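Local coordinates for protein lovastatin nonaketide synthase, polyketide synthase component (Aspergillus terreus, PDB 7CPX) that builds, together with its partner LovC, the nonaketide backbone of lovastatin by repeated condensation of malonyl units, with programmed methylation and reduction, yielding carrier-bound dihydromonacolin L, at residues K60-T65 and W970-R975; T1870-F1875 and H1895-N1900. The protein carries 2 engineered substitutions. All coordinates share one frame; numbering follows the deposited sequence.

The two contacts lie far apart in an elongated multidomain chain. Their centres are about 70 Å apart and their nearest atoms about 53 Å apart, and they share no strand, helix or sheet. Both segments of contact 1 precede those of contact 2 in the sequence. Contact 1 bridges about 900 residues. It brings a loop of the ketosynthase, 60-65, against strand 967-974 of the dehydratase, so it joins two catalytic domains near the second subunit of the homodimer. Contact 2 is local. It pairs strands 1869-1883 and 1887-1898 of one beta hairpin, away from the known active sites and the NADP pocket. One contact therefore concerns how domains are placed, the other how a single sheet is built.

Contact 1: residues K60-T65 and W970-R975; sequences KHHGRT and WLNFVR
The imidazole of His62 lies under Phe973 CB, which makes a CH-pi contact over one face, 4.1 Å from the centroid of the His62 ring. The opposite face is covered by His61, whose CE1 stands 3.1 Å above the His62 plane. The ring is thus held between its own neighbour and strand 967-974. Its first torsion (chi1 61°) turns it toward that strand. Asn972 crosses the histidine at about a right angle, with its amide plane turned 33° from the ring. The OD1 end of this amide comes nearest, at His62 CE1. Arg975 comes in near the ring plane, its NH1 3.7 Å from His62 CB. Its guanidinium is held by a salt bridge to Asp978 and a hydrogen bond to the carbonyl of Asp1037. A type II turn from His61 to Arg64 presents the histidine. The contact is an interface between the ketosynthase and the dehydratase. The loop belongs to the ketosynthase and lies between strands 42-43 and 69-70. Its partner, strand 967-974 of the dehydratase, is part of the predicted N-terminal hotdog fold and pairs with strand 1040-1052, while Glu145 of the second subunit packs on His62.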
ATOM      1  N   LYS A  60       5.857   0.421 -26.110  1.00 87.46           N
ATOM      2  CA  LYS A  60       5.440   1.693 -25.539  1.00 87.46           C
ATOM      3  C   LYS A  60       4.433   1.532 -24.408  1.00 87.46           C
ATOM      4  O   LYS A  60       3.960   2.540 -23.874  1.00 87.46           O
ATOM      5  CB  LYS A  60       4.855   2.591 -26.632  1.00 87.46           C
ATOM      6  CG  LYS A  60       5.862   2.989 -27.700  1.00 87.46           C
ATOM      7  CD  LYS A  60       5.386   4.184 -28.512  1.00 87.46           C
ATOM      8  CE  LYS A  60       4.173   3.850 -29.364  1.00 87.46           C
ATOM      9  NZ  LYS A  60       4.477   2.814 -30.389  1.00 87.46           N
ATOM     10  N   HIS A  61       4.094   0.300 -24.034  1.00 86.42           N
ATOM     11  CA  HIS A  61       3.196   0.090 -22.908  1.00 86.42           C
ATOM     12  C   HIS A  61       3.820   0.644 -21.634  1.00 86.42           C
ATOM     13  O   HIS A  61       5.018   0.482 -21.385  1.00 86.42           O
ATOM     14  CB  HIS A  61       2.890  -1.398 -22.742  1.00 86.42           C
ATOM     15  CG  HIS A  61       1.817  -1.687 -21.739  1.00 86.42           C
ATOM     16  ND1 HIS A  61       1.978  -1.458 -20.391  1.00 86.42           N
ATOM     17  CD2 HIS A  61       0.570  -2.191 -21.889  1.00 86.42           C
ATOM     18  CE1 HIS A  61       0.876  -1.808 -19.751  1.00 86.42           C
ATOM     19  NE2 HIS A  61       0.006  -2.255 -20.638  1.00 86.42           N
ATOM     20  N   HIS A  62       2.996   1.303 -20.823  1.00 86.07           N
ATOM     21  CA  HIS A  62       3.495   1.969 -19.629  1.00 86.07           C
ATOM     22  C   HIS A  62       4.174   0.975 -18.696  1.00 86.07           C
ATOM     23  O   HIS A  62       3.607  -0.066 -18.357  1.00 86.07           O
ATOM     24  CB  HIS A  62       2.345   2.664 -18.905  1.00 86.07           C
ATOM     25  CG  HIS A  62       1.276   1.724 -18.446  1.00 86.07           C
ATOM     26  ND1 HIS A  62       1.390   0.976 -17.294  1.00 86.07           N
ATOM     27  CD2 HIS A  62       0.082   1.395 -18.992  1.00 86.07           C
ATOM     28  CE1 HIS A  62       0.306   0.236 -17.144  1.00 86.07           C
ATOM     29  NE2 HIS A  62      -0.503   0.472 -18.160  1.00 86.07           N
ATOM     30  N   GLY A  63       5.391   1.307 -18.278  1.00 83.63           N
ATOM     31  CA  GLY A  63       6.104   0.484 -17.314  1.00 83.63           C
ATOM     32  C   GLY A  63       6.338  -0.939 -17.772  1.00 83.63           C
ATOM     33  O   GLY A  63       6.290  -1.866 -16.954  1.00 83.63           O
ATOM     34  N   ARG A  64       6.597  -1.135 -19.063  1.00 84.99           N
ATOM     35  CA  ARG A  64       6.870  -2.455 -19.610  1.00 84.99           C
ATOM     36  C   ARG A  64       8.000  -2.349 -20.623  1.00 84.99           C
ATOM     37  O   ARG A  64       8.377  -1.257 -21.056  1.00 84.99           O
ATOM     38  CB  ARG A  64       5.635  -3.069 -20.281  1.00 84.99           C
ATOM     39  CG  ARG A  64       4.381  -3.089 -19.429  1.00 84.99           C
ATOM     40  CD  ARG A  64       4.451  -4.091 -18.292  1.00 84.99           C
ATOM     41  NE  ARG A  64       3.171  -4.179 -17.601  1.00 84.99           N
ATOM     42  CZ  ARG A  64       2.157  -4.940 -17.992  1.00 84.99           C
ATOM     43  NH1 ARG A  64       2.254  -5.737 -19.043  1.00 84.99           N
ATOM     44  NH2 ARG A  64       1.013  -4.896 -17.315  1.00 84.99           N
ATOM     45  N   THR A  65       8.539  -3.505 -20.999  1.00 84.13           N
ATOM     46  CA  THR A  65       9.572  -3.588 -22.022  1.00 84.13           C
ATOM     47  C   THR A  65       9.228  -4.722 -22.973  1.00 84.13           C
ATOM     48  O   THR A  65       8.853  -5.812 -22.531  1.00 84.13           O
ATOM     49  CB  THR A  65      10.954  -3.819 -21.400  1.00 84.13           C
ATOM     50  OG1 THR A  65      11.945  -3.869 -22.433  1.00 84.13           O
ATOM     51  CG2 THR A  65      10.980  -5.121 -20.616  1.00 84.13           C
ATOM     52  N   TRP A 970      -2.163  -3.605  -5.720  1.00 77.24           N
ATOM     53  CA  TRP A 970      -1.807  -3.694  -7.127  1.00 77.24           C
ATOM     54  C   TRP A 970      -1.842  -2.308  -7.752  1.00 77.24           C
ATOM     55  O   TRP A 970      -2.861  -1.613  -7.689  1.00 77.24           O
ATOM     56  CB  TRP A 970      -2.761  -4.628  -7.866  1.00 77.24           C
ATOM     57  CG  TRP A 970      -2.658  -6.047  -7.434  1.00 77.24           C
ATOM     58  CD1 TRP A 970      -1.914  -7.028  -8.013  1.00 77.24           C
ATOM     59  CD2 TRP A 970      -3.325  -6.650  -6.325  1.00 77.24           C
ATOM     60  NE1 TRP A 970      -2.075  -8.207  -7.333  1.00 77.24           N
ATOM     61  CE2 TRP A 970      -2.938  -8.002  -6.290  1.00 77.24           C
ATOM     62  CE3 TRP A 970      -4.212  -6.177  -5.358  1.00 77.24           C
ATOM     63  CZ2 TRP A 970      -3.409  -8.884  -5.326  1.00 77.24           C
ATOM     64  CZ3 TRP A 970      -4.675  -7.053  -4.404  1.00 77.24           C
ATOM     65  CH2 TRP A 970      -4.274  -8.391  -4.393  1.00 77.24           C
ATOM     66  N   LEU A 971      -0.731  -1.915  -8.364  1.00 78.88           N
ATOM     67  CA  LEU A 971      -0.566  -0.594  -8.948  1.00 78.88           C
ATOM     68  C   LEU A 971      -0.574  -0.713 -10.463  1.00 78.88           C
ATOM     69  O   LEU A 971       0.130  -1.560 -11.024  1.00 78.88           O
ATOM     70  CB  LEU A 971       0.739   0.043  -8.474  1.00 78.88           C
ATOM     71  CG  LEU A 971       0.987  -0.033  -6.968  1.00 78.88           C
ATOM     72  CD1 LEU A 971       2.403   0.384  -6.637  1.00 78.88           C
ATOM     73  CD2 LEU A 971      -0.010   0.832  -6.225  1.00 78.88           C
ATOM     74  N   ASN A 972      -1.359   0.133 -11.121  1.00 82.26           N
ATOM     75  CA  ASN A 972      -1.458   0.120 -12.569  1.00 82.26           C
ATOM     76  C   ASN A 972      -1.726   1.536 -13.048  1.00 82.26           C
ATOM     77  O   ASN A 972      -2.200   2.386 -12.294  1.00 82.26           O
ATOM     78  CB  ASN A 972      -2.567  -0.831 -13.037  1.00 82.26           C
ATOM     79  CG  ASN A 972      -2.648  -0.943 -14.543  1.00 82.26           C
ATOM     80  OD1 ASN A 972      -1.838  -0.365 -15.266  1.00 82.26           O
ATOM     81  ND2 ASN A 972      -3.629  -1.696 -15.025  1.00 82.26           N
ATOM     82  N   PHE A 973      -1.413   1.786 -14.316  1.00 83.63           N
ATOM     83  CA  PHE A 973      -1.691   3.065 -14.964  1.00 83.63           C
ATOM     84  C   PHE A 973      -2.418   2.740 -16.263  1.00 83.63           C
ATOM     85  O   PHE A 973      -1.801   2.619 -17.323  1.00 83.63           O
ATOM     86  CB  PHE A 973      -0.415   3.858 -15.199  1.00 83.63           C
ATOM     87  CG  PHE A 973       0.113   4.530 -13.966  1.00 83.63           C
ATOM     88  CD1 PHE A 973       0.655   3.786 -12.934  1.00 83.63           C
ATOM     89  CD2 PHE A 973       0.074   5.906 -13.842  1.00 83.63           C
ATOM     90  CE1 PHE A 973       1.145   4.400 -11.801  1.00 83.63           C
ATOM     91  CE2 PHE A 973       0.561   6.528 -12.712  1.00 83.63           C
ATOM     92  CZ  PHE A 973       1.098   5.774 -11.689  1.00 83.63           C
ATOM     93  N   VAL A 974      -3.735   2.607 -16.173  1.00 85.42           N
ATOM     94  CA  VAL A 974      -4.538   2.141 -17.295  1.00 85.42           C
ATOM     95  C   VAL A 974      -4.729   3.283 -18.283  1.00 85.42           C
ATOM     96  O   VAL A 974      -5.186   4.370 -17.914  1.00 85.42           O
ATOM     97  CB  VAL A 974      -5.891   1.602 -16.814  1.00 85.42           C
ATOM     98  CG1 VAL A 974      -6.779   1.276 -17.996  1.00 85.42           C
ATOM     99  CG2 VAL A 974      -5.694   0.377 -15.942  1.00 85.42           C
ATOM    100  N   ARG A 975      -4.375   3.037 -19.542  1.00 88.07           N
ATOM    101  CA  ARG A 975      -4.782   3.886 -20.643  1.00 88.07           C
ATOM    102  C   ARG A 975      -5.537   3.044 -21.665  1.00 88.07           C
ATOM    103  O   ARG A 975      -5.156   1.895 -21.914  1.00 88.07           O
ATOM    104  CB  ARG A 975      -3.583   4.571 -21.318  1.00 88.07           C
ATOM    105  CG  ARG A 975      -2.492   3.628 -21.786  1.00 88.07           C
ATOM    106  CD  ARG A 975      -1.658   4.262 -22.885  1.00 88.07           C
ATOM    107  NE  ARG A 975      -0.901   5.423 -22.428  1.00 88.07           N
ATOM    108  CZ  ARG A 975       0.364   5.390 -22.030  1.00 88.07           C
ATOM    109  NH1 ARG A 975       1.050   4.259 -21.991  1.00 88.07           N
ATOM    110  NH2 ARG A 975       0.958   6.522 -21.665  1.00 88.07           N
TER

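Contact 2: residues T1870-F1875 and H1895-N1900; sequences TIYVHF and HVQEGN
Strands 1870-1873 and 1895-1898 run antiparallel with a marked twist, 137° between their directions, and Tyr1872 and His1895 form a hydrogen-bonded pair. Tyr1872 N donates to His1895 O at 2.9 Å, and His1895 N returns the bond to Tyr1872 O. Past this pair the chain turns a corner. His1874 and Phe1875 together stand opposite the single residue Gln1893, a classic beta bulge. The corner brings the His1874 side chain back over the hairpin. Its ND1 donates to Tyr1872 O at 3.1 Å, and that oxygen lies in the plane of the imidazole. With CG beside the backbone N (chi1 -67°), the ring reaches the carbonyl two residues earlier and also meets His1895. The two imidazoles form an edge-to-face pair with planes at 52° and centroids 3.8 Å apart. NE2 of His1874 is the edge atom over the centre of the His1895 ring. On the same side of the sheet, Gln1897 crosses the Tyr1872 ring obliquely, its CG 3.8 Å from Tyr1872 CE1. Ile1871 and Val1896 point to the other side. They lie side by side, with Ile1871 CG1 and Val1896 CG1 3.7 Å apart. Strand 1901-1909 adds Val1903 and Val1905 beside Val1896, and Ala1907 beside Ile1871. Strand 1915-1918 flanks the other edge of 1870-1873. The hairpin therefore has an aliphatic face and a more polar, aromatic one. Tyr1872 O accepts two bonds, from His1874 ND1 and His1895 N, which approach from opposite faces of its carbonyl plane. The ND1 bond probably limits rotation of the His1874 ring, and the shared oxygen links the bulge residue to the Tyr1872-His1895 pair. With two imidazoles so close, simultaneous protonation of both would probably be disfavoured.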
ATOM      1  N   THR A1870     -60.168   9.410  10.926  1.00117.36           N
ATOM      2  CA  THR A1870     -59.241  10.390  10.376  1.00117.36           C
ATOM      3  C   THR A1870     -58.777  11.290  11.513  1.00117.36           C
ATOM      4  O   THR A1870     -59.584  11.995  12.128  1.00117.36           O
ATOM      5  CB  THR A1870     -59.898  11.203   9.263  1.00117.36           C
ATOM      6  OG1 THR A1870     -60.312  10.326   8.209  1.00117.36           O
ATOM      7  CG2 THR A1870     -58.926  12.236   8.711  1.00117.36           C
ATOM      8  N   ILE A1871     -57.478  11.265  11.786  1.00117.71           N
ATOM      9  CA  ILE A1871     -56.874  12.036  12.863  1.00117.71           C
ATOM     10  C   ILE A1871     -56.038  13.137  12.228  1.00117.71           C
ATOM     11  O   ILE A1871     -55.065  12.861  11.522  1.00117.71           O
ATOM     12  CB  ILE A1871     -56.018  11.152  13.779  1.00117.71           C
ATOM     13  CG1 ILE A1871     -56.841   9.972  14.299  1.00117.71           C
ATOM     14  CG2 ILE A1871     -55.471  11.972  14.937  1.00117.71           C
ATOM     15  CD1 ILE A1871     -56.039   8.982  15.108  1.00117.71           C
ATOM     16  N   TYR A1872     -56.418  14.385  12.477  1.00116.66           N
ATOM     17  CA  TYR A1872     -55.623  15.537  12.065  1.00116.66           C
ATOM     18  C   TYR A1872     -54.572  15.763  13.143  1.00116.66           C
ATOM     19  O   TYR A1872     -54.869  16.286  14.219  1.00116.66           O
ATOM     20  CB  TYR A1872     -56.510  16.759  11.871  1.00116.66           C
ATOM     21  CG  TYR A1872     -57.642  16.535  10.894  1.00116.66           C
ATOM     22  CD1 TYR A1872     -58.823  15.930  11.297  1.00116.66           C
ATOM     23  CD2 TYR A1872     -57.528  16.928   9.568  1.00116.66           C
ATOM     24  CE1 TYR A1872     -59.859  15.723  10.409  1.00116.66           C
ATOM     25  CE2 TYR A1872     -58.559  16.725   8.673  1.00116.66           C
ATOM     26  CZ  TYR A1872     -59.723  16.121   9.099  1.00116.66           C
ATOM     27  OH  TYR A1872     -60.755  15.916   8.213  1.00116.66           O
ATOM     28  N   VAL A1873     -53.342  15.360  12.855  1.00116.19           N
ATOM     29  CA  VAL A1873     -52.305  15.263  13.874  1.00116.19           C
ATOM     30  C   VAL A1873     -51.747  16.645  14.174  1.00116.19           C
ATOM     31  O   VAL A1873     -51.336  17.377  13.265  1.00116.19           O
ATOM     32  CB  VAL A1873     -51.193  14.306  13.420  1.00116.19           C
ATOM     33  CG1 VAL A1873     -50.143  14.164  14.502  1.00116.19           C
ATOM     34  CG2 VAL A1873     -51.774  12.951  13.066  1.00116.19           C
ATOM     35  N   HIS A1874     -51.733  17.005  15.457  1.00117.16           N
ATOM     36  CA  HIS A1874     -51.039  18.193  15.930  1.00117.16           C
ATOM     37  C   HIS A1874     -49.620  17.865  16.369  1.00117.16           C
ATOM     38  O   HIS A1874     -48.689  18.628  16.089  1.00117.16           O
ATOM     39  CB  HIS A1874     -51.799  18.820  17.102  1.00117.16           C
ATOM     40  CG  HIS A1874     -53.132  19.385  16.729  1.00117.16           C
ATOM     41  ND1 HIS A1874     -54.011  18.733  15.892  1.00117.16           N
ATOM     42  CD2 HIS A1874     -53.741  20.539  17.087  1.00117.16           C
ATOM     43  CE1 HIS A1874     -55.099  19.465  15.743  1.00117.16           C
ATOM     44  NE2 HIS A1874     -54.962  20.566  16.458  1.00117.16           N
ATOM     45  N   PHE A1875     -49.446  16.736  17.052  1.00120.52           N
ATOM     46  CA  PHE A1875     -48.146  16.298  17.532  1.00120.52           C
ATOM     47  C   PHE A1875     -47.998  14.806  17.282  1.00120.52           C
ATOM     48  O   PHE A1875     -48.979  14.058  17.301  1.00120.52           O
ATOM     49  CB  PHE A1875     -47.968  16.606  19.021  1.00120.52           C
ATOM     50  CG  PHE A1875     -48.154  18.054  19.365  1.00120.52           C
ATOM     51  CD1 PHE A1875     -47.088  18.933  19.315  1.00120.52           C
ATOM     52  CD2 PHE A1875     -49.396  18.537  19.734  1.00120.52           C
ATOM     53  CE1 PHE A1875     -47.255  20.266  19.629  1.00120.52           C
ATOM     54  CE2 PHE A1875     -49.572  19.868  20.048  1.00120.52           C
ATOM     55  CZ  PHE A1875     -48.500  20.735  19.996  1.00120.52           C
ATOM     56  N   HIS A1895     -56.501  16.150  16.606  1.00121.29           N
ATOM     57  CA  HIS A1895     -57.947  16.282  16.565  1.00121.29           C
ATOM     58  C   HIS A1895     -58.596  15.163  15.761  1.00121.29           C
ATOM     59  O   HIS A1895     -57.978  14.553  14.885  1.00121.29           O
ATOM     60  CB  HIS A1895     -58.341  17.626  15.954  1.00121.29           C
ATOM     61  CG  HIS A1895     -58.043  18.802  16.830  1.00121.29           C
ATOM     62  ND1 HIS A1895     -58.140  20.102  16.384  1.00121.29           N
ATOM     63  CD2 HIS A1895     -57.655  18.876  18.125  1.00121.29           C
ATOM     64  CE1 HIS A1895     -57.825  20.927  17.366  1.00121.29           C
ATOM     65  NE2 HIS A1895     -57.525  20.209  18.433  1.00121.29           N
ATOM     66  N   VAL A1896     -59.854  14.892  16.085  1.00122.41           N
ATOM     67  CA  VAL A1896     -60.750  14.113  15.241  1.00122.41           C
ATOM     68  C   VAL A1896     -62.072  14.858  15.170  1.00122.41           C
ATOM     69  O   VAL A1896     -62.538  15.409  16.173  1.00122.41           O
ATOM     70  CB  VAL A1896     -60.955  12.676  15.766  1.00122.41           C
ATOM     71  CG1 VAL A1896     -59.651  11.910  15.717  1.00122.41           C
ATOM     72  CG2 VAL A1896     -61.514  12.686  17.179  1.00122.41           C
ATOM     73  N   GLN A1897     -62.666  14.892  13.981  1.00124.18           N
ATOM     74  CA  GLN A1897     -63.900  15.635  13.753  1.00124.18           C
ATOM     75  C   GLN A1897     -65.086  14.729  14.065  1.00124.18           C
ATOM     76  O   GLN A1897     -65.353  13.767  13.338  1.00124.18           O
ATOM     77  CB  GLN A1897     -63.959  16.152  12.319  1.00124.18           C
ATOM     78  CG  GLN A1897     -62.958  17.255  12.028  1.00124.18           C
ATOM     79  CD  GLN A1897     -63.099  17.816  10.629  1.00124.18           C
ATOM     80  OE1 GLN A1897     -63.733  17.211   9.766  1.00124.18           O
ATOM     81  NE2 GLN A1897     -62.511  18.985  10.400  1.00124.18           N
ATOM     82  N   GLU A1898     -65.792  15.041  15.149  1.00126.33           N
ATOM     83  CA  GLU A1898     -66.994  14.316  15.558  1.00126.33           C
ATOM     84  C   GLU A1898     -68.112  15.341  15.711  1.00126.33           C
ATOM     85  O   GLU A1898     -68.177  16.052  16.719  1.00126.33           O
ATOM     86  CB  GLU A1898     -66.761  13.547  16.854  1.00126.33           C
ATOM     87  CG  GLU A1898     -65.696  12.467  16.752  1.00126.33           C
ATOM     88  CD  GLU A1898     -66.097  11.335  15.826  1.00126.33           C
ATOM     89  OE1 GLU A1898     -67.266  11.308  15.389  1.00126.33           O
ATOM     90  OE2 GLU A1898     -65.242  10.473  15.536  1.00126.33           O
ATOM     91  N   GLY A1899     -68.990  15.419  14.715  1.00128.05           N
ATOM     92  CA  GLY A1899     -70.021  16.443  14.730  1.00128.05           C
ATOM     93  C   GLY A1899     -69.442  17.839  14.785  1.00128.05           C
ATOM     94  O   GLY A1899     -69.951  18.695  15.520  1.00128.05           O
ATOM     95  N   ASN A1900     -68.373  18.084  14.027  1.00129.58           N
ATOM     96  CA  ASN A1900     -67.613  19.330  14.023  1.00129.58           C
ATOM     97  C   ASN A1900     -66.870  19.568  15.330  1.00129.58           C
ATOM     98  O   ASN A1900     -66.264  20.634  15.502  1.00129.58           O
ATOM     99  CB  ASN A1900     -68.502  20.541  13.715  1.00129.58           C
ATOM    100  CG  ASN A1900     -69.071  20.504  12.312  1.00129.58           C
ATOM    101  OD1 ASN A1900     -68.506  19.875  11.417  1.00129.58           O
ATOM    102  ND2 ASN A1900     -70.193  21.183  12.109  1.00129.58           N
TER